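Local coordinates for protein N5-carboxyaminoimidazole ribonucleotide synthetase (Bacillus anthracis, PDB 3QFF) that catalyses the ATP-dependent carboxylation of aminoimidazole ribonucleotide with bicarbonate to give N5-carboxyaminoimidazole ribonucleotide in purine biosynthesis, at residues E141-L146 / C185-W190; P149-T154 / K162-L167. All coordinates share one frame; numbering follows the deposited sequence.

In the fold
Both interactions involve the small antiparallel sheet of the ATP-grasp region and reach the same ADP. Interaction 1 lays helix 136-146 against strand 185-189, an apolar packing without hydrogen bonds between its segments, whereas interaction 2 pairs strands 150-154 and 164-167 through regular backbone bonds. The two share the sheet, since strands 185-189 and 150-154 are neighbours, joined by I186 N to K153 O and E188 N to V151 O. In each, leucines point into the buried, helix-covered layer (L146 and L187; L152 and L167), while polar side chains on the other face (E188; K153 and Q164) line the nucleotide. Interaction 1 opens to solvent at K189; interaction 2 is partly buried, strand 164-167 being outermost in the sheet within this chain.

Interaction 1: E141-L146 / C185-W190; sequences EAIAEL and CILEKW. With ADP (adenosine-5'-diphosphate), chain C.
L146 drives its CD1 methyl against the backbone of strand 185-189, lying 3.4 Å from L187 O and 3.7 Å from K189 N, so that the end of the helix rests on the peptide groups as well as on side chains. The same methyl meets L187 CD2 at 4.0 Å. With CG anti to the backbone N (chi1 -172°), L187 carries CD2 up to the helix, where A142 CB sits 3.7 Å away and the backbone around I143 closes over it. A142, L146 and L187 are all buried, and strand 150-154 supports L187 through S150 and L152. Helix and strand run nearly parallel, at 12°, and no hydrogen bond joins them.

The packing relaxes toward both margins. On one, I143 only grazes L187. On the other, K189 is exposed and its aliphatic chain runs past the last turn of the helix, CG staying 4.2 Å from L146 CB; its ammonium group finds T129 OG1 in a weak hydrogen bond.

Across the strand from the helix lies the adenine. ADP N6 gives a bond of 2.8 Å to K189 O, with 152° at the hydrogen, and a longer one of 3.3 Å to E188 OE2. Salt bridges from E188 OE1 to K153 and K117 hold this carboxylate and would probably keep it charged. ADP C2 lies over one face of the W190 indole, toward its rim, 3.4 Å above the plane. Strand 185-189 thus turns L187 to the helix and E188 to the nucleotide, and K189 O takes the adenine amino group, as in the adenine pocket of the ATP-grasp fold.

Interaction 2: P149-T154 / K162-L167; sequences PSVLKT and KGQVVL. With ADP (adenosine-5'-diphosphate), chain C.
L167 and L152 share one face of a beta hairpin, the antiparallel pair of strands 150-154 and 164-167 that in ATP-grasp enzymes flanks the glycine-rich loop. L167 has the most surface buried here; its CD1 lies 4.0 Å from L152 CB, a diagonal contact between residues that are not paired. Its backbone makes a hydrogen-bonded pair with S150, in which L167 N reaches S150 O at 2.7 Å and S150 N bonds L167 O in return. L152 pairs likewise with V165, L152 N to V165 O and V165 N to L152 O, both 2.9 Å. Helix 136-146 covers this leucine face through L139 and I143, and helix 173-182 meets L152 through A176.

Q164 belongs to the opposite face, toward the nucleotide. Because CG lies between the backbone N and the carbonyl carbon (chi1 70°) and the chain continues extended, the amide is carried out over the strand: the Q164 side chain crosses that of V151, NE2 lying 3.6 Å from V151 CG1, while OE1 sits 3.7 Å from K153 CD. Q164 and K153, a non-hydrogen-bonded pair, run side by side in the same direction, and the amide comes only within packing distance of the ribose and phosphate oxygens. Beyond them T154 N bonds G163 O, the last backbone link before the loop. The lysine extends past the glutamine into the nucleotide, where K153 NZ bridges base and phosphate, donating to ADP N7 at 3.0 Å and to ADP O2A at 2.8 Å.

Interaction 1: E141-L146 / C185-W190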
loop_
_atom_site.group_PDB
_atom_site.type_symbol
_atom_site.label_atom_id
_atom_site.label_comp_id
_atom_site.label_asym_id
_atom_site.label_seq_id
_atom_site.Cartn_x
_atom_site.Cartn_y
_atom_site.Cartn_z
ATOM N N GLU A 141 -45.772 -2.025 -24.425
ATOM C CA GLU A 141 -46.071 -0.642 -24.047
ATOM C C GLU A 141 -44.798 0.207 -23.875
ATOM O O GLU A 141 -44.768 1.378 -24.287
ATOM C CB GLU A 141 -46.939 -0.581 -22.777
ATOM C CG GLU A 141 -48.429 -0.875 -23.010
ATOM C CD GLU A 141 -49.299 -0.772 -21.743
ATOM O OE1 GLU A 141 -50.385 -1.402 -21.704
ATOM O OE2 GLU A 141 -48.907 -0.064 -20.788
ATOM N N ALA A 142 -43.760 -0.388 -23.276
ATOM C CA ALA A 142 -42.490 0.309 -23.044
ATOM C C ALA A 142 -41.814 0.699 -24.357
ATOM O O ALA A 142 -41.427 1.852 -24.533
ATOM C CB ALA A 142 -41.550 -0.528 -22.173
ATOM N N ILE A 143 -41.682 -0.259 -25.274
ATOM C CA ILE A 143 -41.198 0.024 -26.638
ATOM C C ILE A 143 -41.969 1.190 -27.276
ATOM O O ILE A 143 -41.369 2.089 -27.872
ATOM C CB ILE A 143 -41.285 -1.217 -27.552
ATOM C CG1 ILE A 143 -40.367 -2.330 -27.037
ATOM C CG2 ILE A 143 -40.919 -0.848 -28.994
ATOM C CD1 ILE A 143 -40.737 -3.716 -27.529
ATOM N N ALA A 144 -43.294 1.173 -27.135
ATOM C CA ALA A 144 -44.143 2.228 -27.683
ATOM C C ALA A 144 -43.808 3.600 -27.097
ATOM O O ALA A 144 -43.643 4.568 -27.848
ATOM C CB ALA A 144 -45.623 1.897 -27.471
ATOM N N GLU A 145 -43.702 3.671 -25.768
ATOM C CA GLU A 145 -43.443 4.930 -25.049
ATOM C C GLU A 145 -42.037 5.483 -25.291
ATOM O O GLU A 145 -41.869 6.688 -25.497
ATOM C CB GLU A 145 -43.639 4.757 -23.537
ATOM C CG GLU A 145 -45.080 4.668 -23.043
ATOM C CD GLU A 145 -45.157 4.167 -21.603
ATOM O OE1 GLU A 145 -44.778 2.994 -21.354
ATOM O OE2 GLU A 145 -45.588 4.942 -20.717
ATOM N N LEU A 146 -41.034 4.604 -25.250
ATOM C CA LEU A 146 -39.630 5.029 -25.281
ATOM C C LEU A 146 -39.012 5.032 -26.677
ATOM O O LEU A 146 -38.014 5.721 -26.908
ATOM C CB LEU A 146 -38.766 4.183 -24.330
ATOM C CG LEU A 146 -39.095 4.096 -22.835
ATOM C CD1 LEU A 146 -37.935 3.441 -22.090
ATOM C CD2 LEU A 146 -39.418 5.459 -22.229
ATOM N N CYS A 185 -37.414 -7.319 -15.963
ATOM C CA CYS A 185 -36.537 -6.395 -16.657
ATOM C C CYS A 185 -36.901 -4.921 -16.485
ATOM O O CYS A 185 -37.943 -4.552 -15.925
ATOM C CB CYS A 185 -36.515 -6.742 -18.148
ATOM S SG CYS A 185 -35.735 -8.333 -18.505
ATOM N N ILE A 186 -36.000 -4.085 -16.979
ATOM C CA ILE A 186 -36.233 -2.678 -17.133
ATOM C C ILE A 186 -35.858 -2.337 -18.578
ATOM O O ILE A 186 -34.894 -2.880 -19.110
ATOM C CB ILE A 186 -35.380 -1.870 -16.096
ATOM C CG1 ILE A 186 -35.779 -0.406 -16.053
ATOM C CG2 ILE A 186 -33.862 -2.013 -16.344
ATOM C CD1 ILE A 186 -34.901 0.395 -15.082
ATOM N N LEU A 187 -36.631 -1.468 -19.213
ATOM C CA LEU A 187 -36.240 -0.914 -20.501
ATOM C C LEU A 187 -35.859 0.547 -20.320
ATOM O O LEU A 187 -36.623 1.318 -19.740
ATOM C CB LEU A 187 -37.362 -1.033 -21.533
ATOM C CG LEU A 187 -36.994 -0.658 -22.984
ATOM C CD1 LEU A 187 -36.386 -1.846 -23.690
ATOM C CD2 LEU A 187 -38.208 -0.162 -23.760
ATOM N N GLU A 188 -34.680 0.914 -20.824
ATOM C CA GLU A 188 -34.168 2.282 -20.724
ATOM C C GLU A 188 -33.990 2.920 -22.095
ATOM O O GLU A 188 -33.561 2.247 -23.038
ATOM C CB GLU A 188 -32.804 2.291 -20.046
ATOM C CG GLU A 188 -32.757 1.737 -18.635
ATOM C CD GLU A 188 -31.350 1.784 -18.060
ATOM O OE1 GLU A 188 -31.105 1.113 -17.039
ATOM O OE2 GLU A 188 -30.481 2.476 -18.644
ATOM N N LYS A 189 -34.289 4.214 -22.192
ATOM C CA LYS A 189 -33.929 4.998 -23.375
ATOM C C LYS A 189 -32.428 4.964 -23.591
ATOM O O LYS A 189 -31.652 5.059 -22.641
ATOM C CB LYS A 189 -34.382 6.452 -23.246
ATOM C CG LYS A 189 -35.556 6.836 -24.121
ATOM C CD LYS A 189 -35.912 8.304 -23.934
ATOM C CE LYS A 189 -37.345 8.596 -24.369
ATOM N NZ LYS A 189 -38.002 9.583 -23.464
ATOM N N TRP A 190 -32.030 4.808 -24.847
ATOM C CA TRP A 190 -30.628 4.874 -25.229
ATOM C C TRP A 190 -30.106 6.281 -24.979
ATOM O O TRP A 190 -30.688 7.262 -25.448
ATOM C CB TRP A 190 -30.463 4.509 -26.705
ATOM C CG TRP A 190 -29.047 4.520 -27.198
ATOM C CD1 TRP A 190 -28.404 5.546 -27.850
ATOM C CD2 TRP A 190 -28.098 3.452 -27.095
ATOM N NE1 TRP A 190 -27.111 5.178 -28.149
ATOM C CE2 TRP A 190 -26.897 3.898 -27.702
ATOM C CE3 TRP A 190 -28.144 2.160 -26.550
ATOM C CZ2 TRP A 190 -25.748 3.099 -27.771
ATOM C CZ3 TRP A 190 -27.001 1.364 -26.621
ATOM C CH2 TRP A 190 -25.819 1.839 -27.229
HETATM P PB ADP C . -23.758 -3.988 -16.260
HETATM O O1B ADP C . -23.698 -5.363 -16.883
HETATM O O2B ADP C . -24.483 -3.973 -14.931
HETATM O O3B ADP C . -22.428 -3.273 -16.260
HETATM P PA ADP C . -24.816 -1.547 -17.456
HETATM O O1A ADP C . -23.628 -0.865 -16.809
HETATM O O2A ADP C . -26.221 -1.094 -17.133
HETATM O O3A ADP C . -24.732 -3.155 -17.259
HETATM O "O5'" ADP C . -24.658 -1.392 -19.048
HETATM C "C5'" ADP C . -23.569 -2.019 -19.721
HETATM C "C4'" ADP C . -23.103 -1.130 -20.864
HETATM O "O4'" ADP C . -24.193 -0.907 -21.762
HETATM C "C3'" ADP C . -22.654 0.238 -20.374
HETATM O "O3'" ADP C . -21.235 0.283 -20.200
HETATM C "C2'" ADP C . -23.126 1.194 -21.452
HETATM O "O2'" ADP C . -22.069 1.435 -22.385
HETATM C "C1'" ADP C . -24.254 0.465 -22.166
HETATM N N9 ADP C . -25.567 1.055 -21.784
HETATM C C8 ADP C . -26.351 0.648 -20.762
HETATM N N7 ADP C . -27.483 1.392 -20.682
HETATM C C5 ADP C . -27.440 2.300 -21.672
HETATM C C6 ADP C . -28.319 3.395 -22.155
HETATM N N6 ADP C . -29.500 3.671 -21.547
HETATM N N1 ADP C . -27.895 4.110 -23.228
HETATM C C2 ADP C . -26.725 3.852 -23.844
HETATM N N3 ADP C . -25.885 2.876 -23.457
HETATM C C4 ADP C . -26.179 2.076 -22.399
#

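Interaction 2: P149-T154 / K162-L167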
loop_
_atom_site.group_PDB
_atom_site.type_symbol
_atom_site.label_atom_id
_atom_site.label_comp_id
_atom_site.label_asym_id
_atom_site.label_seq_id
_atom_site.Cartn_x
_atom_site.Cartn_y
_atom_site.Cartn_z
ATOM N N PRO A 149 -33.561 4.034 -30.278
ATOM C CA PRO A 149 -33.042 2.814 -29.659
ATOM C C PRO A 149 -33.270 2.731 -28.141
ATOM O O PRO A 149 -33.542 3.747 -27.494
ATOM C CB PRO A 149 -31.549 2.870 -29.979
ATOM C CG PRO A 149 -31.244 4.309 -30.106
ATOM C CD PRO A 149 -32.480 4.979 -30.616
ATOM N N SER A 150 -33.160 1.515 -27.603
ATOM C CA SER A 150 -33.400 1.238 -26.188
ATOM C C SER A 150 -32.606 0.031 -25.731
ATOM O O SER A 150 -32.033 -0.696 -26.549
ATOM C CB SER A 150 -34.889 0.997 -25.926
ATOM O OG SER A 150 -35.622 2.207 -25.995
ATOM N N VAL A 151 -32.570 -0.178 -24.419
ATOM C CA VAL A 151 -31.875 -1.311 -23.837
ATOM C C VAL A 151 -32.767 -2.006 -22.802
ATOM O O VAL A 151 -33.277 -1.366 -21.874
ATOM C CB VAL A 151 -30.548 -0.884 -23.173
ATOM C CG1 VAL A 151 -29.745 -2.096 -22.767
ATOM C CG2 VAL A 151 -29.733 0.008 -24.116
ATOM N N LEU A 152 -32.955 -3.311 -22.980
ATOM C CA LEU A 152 -33.664 -4.127 -22.012
ATOM C C LEU A 152 -32.652 -4.850 -21.147
ATOM O O LEU A 152 -31.842 -5.608 -21.658
ATOM C CB LEU A 152 -34.567 -5.142 -22.716
ATOM C CG LEU A 152 -35.550 -5.911 -21.829
ATOM C CD1 LEU A 152 -36.618 -4.976 -21.284
ATOM C CD2 LEU A 152 -36.181 -7.036 -22.636
ATOM N N LYS A 153 -32.695 -4.605 -19.842
ATOM C CA LYS A 153 -31.791 -5.269 -18.904
ATOM C C LYS A 153 -32.607 -5.965 -17.822
ATOM O O LYS A 153 -33.688 -5.494 -17.475
ATOM C CB LYS A 153 -30.839 -4.262 -18.245
ATOM C CG LYS A 153 -30.429 -3.086 -19.115
ATOM C CD LYS A 153 -29.328 -2.263 -18.440
ATOM C CE LYS A 153 -29.234 -0.885 -19.077
ATOM N NZ LYS A 153 -28.566 0.111 -18.186
ATOM N N THR A 154 -32.096 -7.077 -17.295
ATOM C CA THR A 154 -32.734 -7.734 -16.153
ATOM C C THR A 154 -32.545 -6.865 -14.909
ATOM O O THR A 154 -31.512 -6.216 -14.762
ATOM C CB THR A 154 -32.154 -9.137 -15.869
ATOM O OG1 THR A 154 -30.759 -9.027 -15.555
ATOM C CG2 THR A 154 -32.340 -10.064 -17.063
ATOM N N LYS A 162 -25.032 -10.942 -21.284
ATOM C CA LYS A 162 -26.191 -11.809 -21.554
ATOM C C LYS A 162 -27.492 -11.238 -20.974
ATOM O O LYS A 162 -28.542 -11.284 -21.629
ATOM C CB LYS A 162 -25.929 -13.237 -21.033
ATOM C CG LYS A 162 -27.176 -14.061 -20.627
ATOM C CD LYS A 162 -28.057 -14.480 -21.815
ATOM C CE LYS A 162 -27.606 -15.795 -22.433
ATOM N NZ LYS A 162 -28.473 -16.164 -23.584
ATOM N N GLY A 163 -27.413 -10.698 -19.757
ATOM C CA GLY A 163 -28.577 -10.134 -19.075
ATOM C C GLY A 163 -29.187 -8.897 -19.718
ATOM O O GLY A 163 -30.024 -8.234 -19.099
ATOM N N GLN A 164 -28.772 -8.573 -20.945
ATOM C CA GLN A 164 -29.357 -7.442 -21.680
ATOM C C GLN A 164 -29.476 -7.619 -23.200
ATOM O O GLN A 164 -28.787 -8.451 -23.794
ATOM C CB GLN A 164 -28.686 -6.107 -21.304
ATOM C CG GLN A 164 -27.263 -5.881 -21.775
ATOM C CD GLN A 164 -26.778 -4.474 -21.428
ATOM O OE1 GLN A 164 -26.680 -4.108 -20.252
ATOM N NE2 GLN A 164 -26.483 -3.678 -22.454
ATOM N N VAL A 165 -30.373 -6.838 -23.804
ATOM C CA VAL A 165 -30.648 -6.861 -25.242
ATOM C C VAL A 165 -30.861 -5.427 -25.730
ATOM O O VAL A 165 -31.731 -4.719 -25.230
ATOM C CB VAL A 165 -31.916 -7.713 -25.571
ATOM C CG1 VAL A 165 -32.347 -7.528 -27.024
ATOM C CG2 VAL A 165 -31.690 -9.194 -25.258
ATOM N N VAL A 166 -30.065 -5.000 -26.706
ATOM C CA VAL A 166 -30.185 -3.644 -27.258
ATOM C C VAL A 166 -31.177 -3.621 -28.422
ATOM O O VAL A 166 -31.024 -4.359 -29.397
ATOM C CB VAL A 166 -28.804 -3.062 -27.693
ATOM C CG1 VAL A 166 -28.951 -1.630 -28.217
ATOM C CG2 VAL A 166 -27.804 -3.109 -26.537
ATOM N N LEU A 167 -32.193 -2.771 -28.308
ATOM C CA LEU A 167 -33.254 -2.699 -29.306
ATOM C C LEU A 167 -33.077 -1.496 -30.228
ATOM O O LEU A 167 -33.448 -0.373 -29.885
ATOM C CB LEU A 167 -34.641 -2.680 -28.641
ATOM C CG LEU A 167 -35.170 -3.975 -28.013
ATOM C CD1 LEU A 167 -34.655 -4.156 -26.599
ATOM C CD2 LEU A 167 -36.688 -3.979 -28.010
HETATM P PB ADP C . -23.758 -3.988 -16.260
HETATM O O1B ADP C . -23.698 -5.363 -16.883
HETATM O O2B ADP C . -24.483 -3.973 -14.931
HETATM O O3B ADP C . -22.428 -3.273 -16.260
HETATM P PA ADP C . -24.816 -1.547 -17.456
HETATM O O1A ADP C . -23.628 -0.865 -16.809
HETATM O O2A ADP C . -26.221 -1.094 -17.133
HETATM O O3A ADP C . -24.732 -3.155 -17.259
HETATM O "O5'" ADP C . -24.658 -1.392 -19.048
HETATM C "C5'" ADP C . -23.569 -2.019 -19.721
HETATM C "C4'" ADP C . -23.103 -1.130 -20.864
HETATM O "O4'" ADP C . -24.193 -0.907 -21.762
HETATM C "C3'" ADP C . -22.654 0.238 -20.374
HETATM O "O3'" ADP C . -21.235 0.283 -20.200
HETATM C "C2'" ADP C . -23.126 1.194 -21.452
HETATM O "O2'" ADP C . -22.069 1.435 -22.385
HETATM C "C1'" ADP C . -24.254 0.465 -22.166
HETATM N N9 ADP C . -25.567 1.055 -21.784
HETATM C C8 ADP C . -26.351 0.648 -20.762
HETATM N N7 ADP C . -27.483 1.392 -20.682
HETATM C C5 ADP C . -27.440 2.300 -21.672
HETATM C C6 ADP C . -28.319 3.395 -22.155
HETATM N N6 ADP C . -29.500 3.671 -21.547
HETATM N N1 ADP C . -27.895 4.110 -23.228
HETATM C C2 ADP C . -26.725 3.852 -23.844
HETATM N N3 ADP C . -25.885 2.876 -23.457
HETATM C C4 ADP C . -26.179 2.076 -22.399
#